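Local atomic coordinates of beta-phenylalanine aminotransferase (PDB entry 4AO9), a protein that probably transfers the amino group of beta-phenylalanine to a keto acid acceptor, using bound pyridoxal-5'-phosphate as a class III aminotransferase. Residues Y89-V100 against I413-S424. Numbering follows the deposited sequence.
Sequences YADFIAEYTAGV and IYSSPRGFVVLS
Tyr-96 offers one ring face to Ile-93 CD1 and its edge to Arg-418, whose guanidinium stands steeply to the ring, at 73°, with Tyr-96 CE2 over its centre 3.7 Å from Arg-418 CZ. The setting, in the fold-type I architecture of class III aminotransferases, illustrates how a strand end can join two sheets: strand 88-91 of a mixed four-stranded sheet pairs in parallel with 413-414, and the chain just beyond docks on 420-422, an outer strand of a three-stranded antiparallel sheet. Phe-420 carries Val-422 CG2 on one face; with its CG anti to the backbone N (chi1 -174°), the ring reaches across to set its edge against Tyr-96 CD2, while Thr-97 CG2 approaches Phe-420 CZ to 3.5 Å. Tyr-414 N donates to Ala-90 O, Phe-92 N to Tyr-414 O, nearly in line with the carbonyl (2.8 Å), and Val-422 N to Phe-92 O from above the carbonyl plane. Asp-91 shapes the departure from the strand by an Asx turn: OD1 accepts from Ile-93 N and Ala-94 N, both on one face of the carboxylate, while OD2 bonds to His-103. A leucine here would probably leave those two amides without their shared acceptor and His-103 without its carboxylate partner. The side chain of Thr-97 lies about 6 Å from the bound pyridoxal-5'-phosphate, and Tyr-414 OH reaches Thr-123 of the second subunit. Between the segments, one water donates to Asp-91 O and Val-422 O and accepts from Ser-424 OG at 2.7 Å.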
ATOM      1  N   TYR A  89      20.911 -19.192  -9.131  1.00 12.31           N
ATOM      2  CA  TYR A  89      20.301 -18.860 -10.409  1.00 11.95           C
ATOM      3  C   TYR A  89      20.663 -17.463 -10.870  1.00 11.30           C
ATOM      4  O   TYR A  89      20.849 -16.549 -10.053  1.00 11.88           O
ATOM      5  CB  TYR A  89      18.776 -18.894 -10.318  1.00 11.66           C
ATOM      6  CG  TYR A  89      18.180 -20.140  -9.731  1.00 11.30           C
ATOM      7  CD1 TYR A  89      17.922 -21.254 -10.529  1.00 11.98           C
ATOM      8  CD2 TYR A  89      17.847 -20.195  -8.378  1.00 11.02           C
ATOM      9  CE1 TYR A  89      17.357 -22.398  -9.993  1.00 12.51           C
ATOM     10  CE2 TYR A  89      17.287 -21.328  -7.837  1.00 11.41           C
ATOM     11  CZ  TYR A  89      17.041 -22.424  -8.644  1.00 12.41           C
ATOM     12  OH  TYR A  89      16.475 -23.544  -8.089  1.00 13.16           O
ATOM     13  N   ALA A  90      20.730 -17.293 -12.186  1.00 11.39           N
ATOM     14  CA  ALA A  90      20.659 -15.963 -12.766  1.00 11.05           C
ATOM     15  C   ALA A  90      19.194 -15.553 -12.763  1.00 10.65           C
ATOM     16  O   ALA A  90      18.331 -16.306 -13.226  1.00 11.11           O
ATOM     17  CB  ALA A  90      21.215 -15.959 -14.191  1.00 11.82           C
ATOM     18  N   ASP A  91      18.936 -14.368 -12.217  1.00 10.11           N
ATOM     19  CA  ASP A  91      17.583 -13.831 -12.042  1.00 10.18           C
ATOM     20  C   ASP A  91      17.094 -13.097 -13.294  1.00 10.16           C
ATOM     21  O   ASP A  91      17.591 -12.026 -13.621  1.00 11.04           O
ATOM     22  CB  ASP A  91      17.601 -12.863 -10.860  1.00 10.08           C
ATOM     23  CG  ASP A  91      16.277 -12.155 -10.652  1.00  9.96           C
ATOM     24  OD1 ASP A  91      15.246 -12.641 -11.159  1.00 10.26           O
ATOM     25  OD2 ASP A  91      16.289 -11.112  -9.976  1.00 12.01           O
ATOM     26  N   PHE A  92      16.101 -13.678 -13.956  1.00 10.18           N
ATOM     27  CA  PHE A  92      15.458 -13.071 -15.118  1.00 10.29           C
ATOM     28  C   PHE A  92      14.019 -12.633 -14.859  1.00 10.48           C
ATOM     29  O   PHE A  92      13.215 -12.533 -15.781  1.00 10.74           O
ATOM     30  CB  PHE A  92      15.543 -14.016 -16.330  1.00 10.60           C
ATOM     31  CG  PHE A  92      16.858 -13.950 -17.040  1.00 11.74           C
ATOM     32  CD1 PHE A  92      17.958 -14.658 -16.564  1.00 11.96           C
ATOM     33  CD2 PHE A  92      17.009 -13.135 -18.162  1.00 12.51           C
ATOM     34  CE1 PHE A  92      19.184 -14.573 -17.216  1.00 12.58           C
ATOM     35  CE2 PHE A  92      18.224 -13.053 -18.819  1.00 13.86           C
ATOM     36  CZ  PHE A  92      19.314 -13.767 -18.340  1.00 13.25           C
ATOM     37  N   ILE A  93      13.711 -12.345 -13.601  1.00 10.19           N
ATOM     38  CA  ILE A  93      12.376 -11.829 -13.254  1.00 10.37           C
ATOM     39  C   ILE A  93      12.434 -10.548 -12.386  1.00  9.92           C
ATOM     40  O   ILE A  93      11.569  -9.676 -12.498  1.00 10.39           O
ATOM     41  CB  ILE A  93      11.455 -12.969 -12.686  1.00 10.24           C
ATOM     42  CG1 ILE A  93      10.078 -12.443 -12.270  1.00 10.72           C
ATOM     43  CG2 ILE A  93      12.133 -13.691 -11.530  1.00 12.70           C
ATOM     44  CD1 ILE A  93       9.276 -11.787 -13.409  1.00  9.97           C
ATOM     45  N   ALA A  94      13.436 -10.432 -11.521  1.00  9.91           N
ATOM     46  CA  ALA A  94      13.748  -9.161 -10.847  1.00  9.96           C
ATOM     47  C   ALA A  94      12.534  -8.441 -10.249  1.00 10.56           C
ATOM     48  O   ALA A  94      12.234  -7.290 -10.601  1.00 10.16           O
ATOM     49  CB  ALA A  94      14.542  -8.236 -11.804  1.00 10.06           C
ATOM     50  N   GLU A  95      11.847  -9.148  -9.351  1.00 10.19           N
ATOM     51  CA  GLU A  95      10.694  -8.635  -8.609  1.00 10.37           C
ATOM     52  C   GLU A  95       9.640  -8.011  -9.523  1.00 10.36           C
ATOM     53  O   GLU A  95       9.068  -6.962  -9.223  1.00 10.06           O
ATOM     54  CB  GLU A  95      11.153  -7.693  -7.490  1.00 10.48           C
ATOM     55  CG  GLU A  95      10.157  -7.578  -6.325  1.00 10.58           C
ATOM     56  CD  GLU A  95       9.940  -8.891  -5.607  1.00  9.97           C
ATOM     57  OE1 GLU A  95       9.076  -9.677  -6.030  1.00 12.24           O
ATOM     58  OE2 GLU A  95      10.628  -9.137  -4.600  1.00 12.51           O
ATOM     59  N   TYR A  96       9.396  -8.677 -10.648  1.00 10.06           N
ATOM     60  CA  TYR A  96       8.331  -8.277 -11.566  1.00 10.34           C
ATOM     61  C   TYR A  96       8.496  -6.818 -11.988  1.00 10.60           C
ATOM     62  O   TYR A  96       7.528  -6.070 -12.073  1.00 10.97           O
ATOM     63  CB  TYR A  96       6.934  -8.590 -10.966  1.00 10.47           C
ATOM     64  CG  TYR A  96       6.642 -10.078 -11.047  1.00 10.49           C
ATOM     65  CD1 TYR A  96       7.171 -10.972 -10.108  1.00 12.12           C
ATOM     66  CD2 TYR A  96       5.904 -10.600 -12.105  1.00 11.24           C
ATOM     67  CE1 TYR A  96       6.946 -12.353 -10.216  1.00 11.76           C
ATOM     68  CE2 TYR A  96       5.667 -11.965 -12.210  1.00 12.06           C
ATOM     69  CZ  TYR A  96       6.191 -12.831 -11.267  1.00 12.31           C
ATOM     70  OH  TYR A  96       5.966 -14.180 -11.392  1.00 14.08           O
ATOM     71  N   THR A  97       9.758  -6.460 -12.251  1.00 10.62           N
ATOM     72  CA  THR A  97      10.237  -5.129 -12.698  1.00 11.10           C
ATOM     73  C   THR A  97      10.622  -4.160 -11.581  1.00 11.07           C
ATOM     74  O   THR A  97      11.287  -3.164 -11.848  1.00 12.11           O
ATOM     75  CB  THR A  97       9.323  -4.387 -13.727  1.00 10.71           C
ATOM     76  OG1 THR A  97       8.228  -3.757 -13.044  1.00 11.32           O
ATOM     77  CG2 THR A  97       8.801  -5.315 -14.817  1.00 11.35           C
ATOM     78  N   ALA A  98      10.212  -4.432 -10.341  1.00 10.59           N
ATOM     79  CA  ALA A  98      10.592  -3.551  -9.232  1.00 10.49           C
ATOM     80  C   ALA A  98      12.092  -3.618  -8.939  1.00 10.97           C
ATOM     81  O   ALA A  98      12.690  -2.634  -8.497  1.00 11.85           O
ATOM     82  CB  ALA A  98       9.774  -3.873  -7.967  1.00 10.07           C
ATOM     83  N   GLY A  99      12.694  -4.780  -9.204  1.00 10.37           N
ATOM     84  CA  GLY A  99      14.080  -5.066  -8.804  1.00 10.19           C
ATOM     85  C   GLY A  99      15.131  -4.707  -9.845  1.00  9.91           C
ATOM     86  O   GLY A  99      16.102  -5.435 -10.038  1.00  9.87           O
ATOM     87  N   VAL A 100      14.969  -3.556 -10.492  1.00  9.75           N
ATOM     88  CA  VAL A 100      15.862  -3.173 -11.587  1.00  9.35           C
ATOM     89  C   VAL A 100      17.309  -2.974 -11.124  1.00  9.90           C
ATOM     90  O   VAL A 100      18.240  -3.046 -11.936  1.00  9.59           O
ATOM     91  CB  VAL A 100      15.327  -1.927 -12.362  1.00  8.94           C
ATOM     92  CG1 VAL A 100      15.579  -0.618 -11.591  1.00 10.27           C
ATOM     93  CG2 VAL A 100      15.925  -1.866 -13.771  1.00  9.64           C
ATOM     94  N   ILE A 413      18.529 -20.762 -14.275  1.00 13.36           N
ATOM     95  CA  ILE A 413      17.843 -19.507 -14.571  1.00 12.88           C
ATOM     96  C   ILE A 413      16.540 -19.450 -13.782  1.00 12.47           C
ATOM     97  O   ILE A 413      15.710 -20.347 -13.867  1.00 12.35           O
ATOM     98  CB  ILE A 413      17.593 -19.347 -16.099  1.00 13.21           C
ATOM     99  CG1 ILE A 413      18.924 -19.063 -16.813  1.00 14.85           C
ATOM    100  CG2 ILE A 413      16.552 -18.249 -16.374  1.00 12.81           C
ATOM    101  CD1 ILE A 413      18.932 -19.331 -18.307  1.00 16.69           C
ATOM    102  N   TYR A 414      16.378 -18.381 -13.008  1.00 11.83           N
ATOM    103  CA  TYR A 414      15.153 -18.151 -12.252  1.00 11.77           C
ATOM    104  C   TYR A 414      14.290 -17.165 -13.015  1.00 12.33           C
ATOM    105  O   TYR A 414      14.681 -16.023 -13.232  1.00 12.92           O
ATOM    106  CB  TYR A 414      15.486 -17.608 -10.868  1.00 11.41           C
ATOM    107  CG  TYR A 414      14.308 -17.491  -9.929  1.00 10.83           C
ATOM    108  CD1 TYR A 414      13.745 -18.623  -9.347  1.00 10.18           C
ATOM    109  CD2 TYR A 414      13.777 -16.244  -9.597  1.00  9.52           C
ATOM    110  CE1 TYR A 414      12.680 -18.528  -8.472  1.00 11.32           C
ATOM    111  CE2 TYR A 414      12.718 -16.132  -8.715  1.00 10.40           C
ATOM    112  CZ  TYR A 414      12.164 -17.282  -8.166  1.00 10.96           C
ATOM    113  OH  TYR A 414      11.106 -17.196  -7.277  1.00 12.47           O
ATOM    114  N   SER A 415      13.129 -17.647 -13.432  1.00 13.14           N
ATOM    115  CA  SER A 415      12.209 -16.888 -14.255  1.00 13.96           C
ATOM    116  C   SER A 415      10.847 -16.865 -13.581  1.00 13.88           C
ATOM    117  O   SER A 415      10.689 -17.343 -12.460  1.00 15.14           O
ATOM    118  CB  SER A 415      12.090 -17.553 -15.632  1.00 15.14           C
ATOM    119  OG  SER A 415      11.471 -18.835 -15.535  1.00 17.94           O
ATOM    120  N   SER A 416       9.860 -16.305 -14.266  1.00 13.47           N
ATOM    121  CA  SER A 416       8.488 -16.356 -13.779  1.00 12.87           C
ATOM    122  C   SER A 416       7.715 -17.508 -14.428  1.00 12.63           C
ATOM    123  O   SER A 416       7.916 -17.824 -15.611  1.00 12.56           O
ATOM    124  CB  SER A 416       7.786 -15.042 -14.072  1.00 12.96           C
ATOM    125  OG  SER A 416       7.799 -14.800 -15.456  1.00 14.34           O
ATOM    126  N   PRO A 417       6.798 -18.129 -13.663  1.00 12.02           N
ATOM    127  CA  PRO A 417       5.941 -19.154 -14.249  1.00 12.27           C
ATOM    128  C   PRO A 417       5.221 -18.681 -15.516  1.00 12.19           C
ATOM    129  O   PRO A 417       5.047 -19.473 -16.446  1.00 13.29           O
ATOM    130  CB  PRO A 417       4.935 -19.439 -13.136  1.00 12.69           C
ATOM    131  CG  PRO A 417       5.728 -19.215 -11.882  1.00 12.47           C
ATOM    132  CD  PRO A 417       6.623 -18.040 -12.198  1.00 12.48           C
ATOM    133  N   ARG A 418       4.823 -17.413 -15.557  1.00 11.98           N
ATOM    134  CA  ARG A 418       4.052 -16.910 -16.697  1.00 11.60           C
ATOM    135  C   ARG A 418       4.897 -16.599 -17.939  1.00 11.98           C
ATOM    136  O   ARG A 418       4.340 -16.217 -18.956  1.00 12.85           O
ATOM    137  CB  ARG A 418       3.154 -15.721 -16.304  1.00 11.69           C
ATOM    138  CG  ARG A 418       3.852 -14.381 -16.104  1.00 13.64           C
ATOM    139  CD  ARG A 418       2.896 -13.372 -15.441  1.00 15.34           C
ATOM    140  NE  ARG A 418       3.427 -12.009 -15.487  1.00 15.58           N
ATOM    141  CZ  ARG A 418       3.075 -11.028 -14.659  1.00 16.41           C
ATOM    142  NH1 ARG A 418       2.186 -11.244 -13.686  1.00 16.79           N
ATOM    143  NH2 ARG A 418       3.623  -9.829 -14.790  1.00 17.75           N
ATOM    144  N   GLY A 419       6.218 -16.767 -17.850  1.00 11.25           N
ATOM    145  CA  GLY A 419       7.106 -16.552 -18.998  1.00 11.58           C
ATOM    146  C   GLY A 419       7.579 -15.115 -19.162  1.00 10.80           C
ATOM    147  O   GLY A 419       8.169 -14.766 -20.179  1.00 11.39           O
ATOM    148  N   PHE A 420       7.297 -14.284 -18.161  1.00 10.88           N
ATOM    149  CA  PHE A 420       7.719 -12.879 -18.114  1.00 11.03           C
ATOM    150  C   PHE A 420       9.215 -12.784 -17.818  1.00 11.39           C
ATOM    151  O   PHE A 420       9.683 -13.324 -16.817  1.00 11.44           O
ATOM    152  CB  PHE A 420       6.900 -12.187 -17.012  1.00 11.08           C
ATOM    153  CG  PHE A 420       7.077 -10.689 -16.899  1.00 10.80           C
ATOM    154  CD1 PHE A 420       7.393  -9.876 -17.993  1.00 10.80           C
ATOM    155  CD2 PHE A 420       6.851 -10.076 -15.662  1.00 11.45           C
ATOM    156  CE1 PHE A 420       7.498  -8.471 -17.834  1.00 10.71           C
ATOM    157  CE2 PHE A 420       6.935  -8.684 -15.506  1.00 11.37           C
ATOM    158  CZ  PHE A 420       7.263  -7.878 -16.595  1.00 11.22           C
ATOM    159  N   VAL A 421       9.951 -12.128 -18.716  1.00 11.78           N
ATOM    160  CA  VAL A 421      11.393 -11.948 -18.618  1.00 12.26           C
ATOM    161  C   VAL A 421      11.692 -10.476 -18.394  1.00 12.08           C
ATOM    162  O   VAL A 421      11.194  -9.618 -19.125  1.00 12.62           O
ATOM    163  CB  VAL A 421      12.085 -12.423 -19.916  1.00 12.67           C
ATOM    164  CG1 VAL A 421      13.575 -12.060 -19.926  1.00 14.39           C
ATOM    165  CG2 VAL A 421      11.891 -13.918 -20.086  1.00 13.61           C
ATOM    166  N   VAL A 422      12.501 -10.189 -17.376  1.00 11.57           N
ATOM    167  CA  VAL A 422      12.738  -8.815 -16.939  1.00 11.59           C
ATOM    168  C   VAL A 422      14.234  -8.612 -16.764  1.00 11.20           C
ATOM    169  O   VAL A 422      14.849  -9.288 -15.937  1.00 12.16           O
ATOM    170  CB  VAL A 422      12.044  -8.548 -15.569  1.00 10.97           C
ATOM    171  CG1 VAL A 422      12.348  -7.147 -15.040  1.00 12.41           C
ATOM    172  CG2 VAL A 422      10.529  -8.765 -15.654  1.00 12.96           C
ATOM    173  N   LEU A 423      14.815  -7.692 -17.526  1.00 12.00           N
ATOM    174  CA  LEU A 423      16.228  -7.369 -17.343  1.00 12.40           C
ATOM    175  C   LEU A 423      16.412  -6.429 -16.160  1.00 11.84           C
ATOM    176  O   LEU A 423      15.558  -5.572 -15.874  1.00 12.20           O
ATOM    177  CB  LEU A 423      16.825  -6.758 -18.621  1.00 13.81           C
ATOM    178  CG  LEU A 423      17.387  -7.699 -19.700  1.00 17.93           C
ATOM    179  CD1 LEU A 423      16.765  -9.116 -19.761  1.00 19.07           C
ATOM    180  CD2 LEU A 423      17.402  -7.027 -21.053  1.00 18.44           C
ATOM    181  N   SER A 424      17.507  -6.635 -15.437  1.00 11.06           N
ATOM    182  CA  SER A 424      17.941  -5.732 -14.379  1.00 10.88           C
ATOM    183  C   SER A 424      19.377  -5.291 -14.653  1.00 11.55           C
ATOM    184  O   SER A 424      20.083  -5.922 -15.453  1.00 11.79           O
ATOM    185  CB  SER A 424      17.810  -6.407 -13.011  1.00 11.22           C
ATOM    186  OG  SER A 424      18.535  -7.627 -12.975  1.00 11.39           O
TER
HETATM  187  O   HOH W   1      17.050  -9.478 -14.251  1.00 10.21           O
HETATM  188  O   HOH W   2      18.194  -9.014 -10.404  1.00 10.76           O
HETATM  189  O   HOH W   3       4.281 -15.682 -13.222  1.00 13.47           O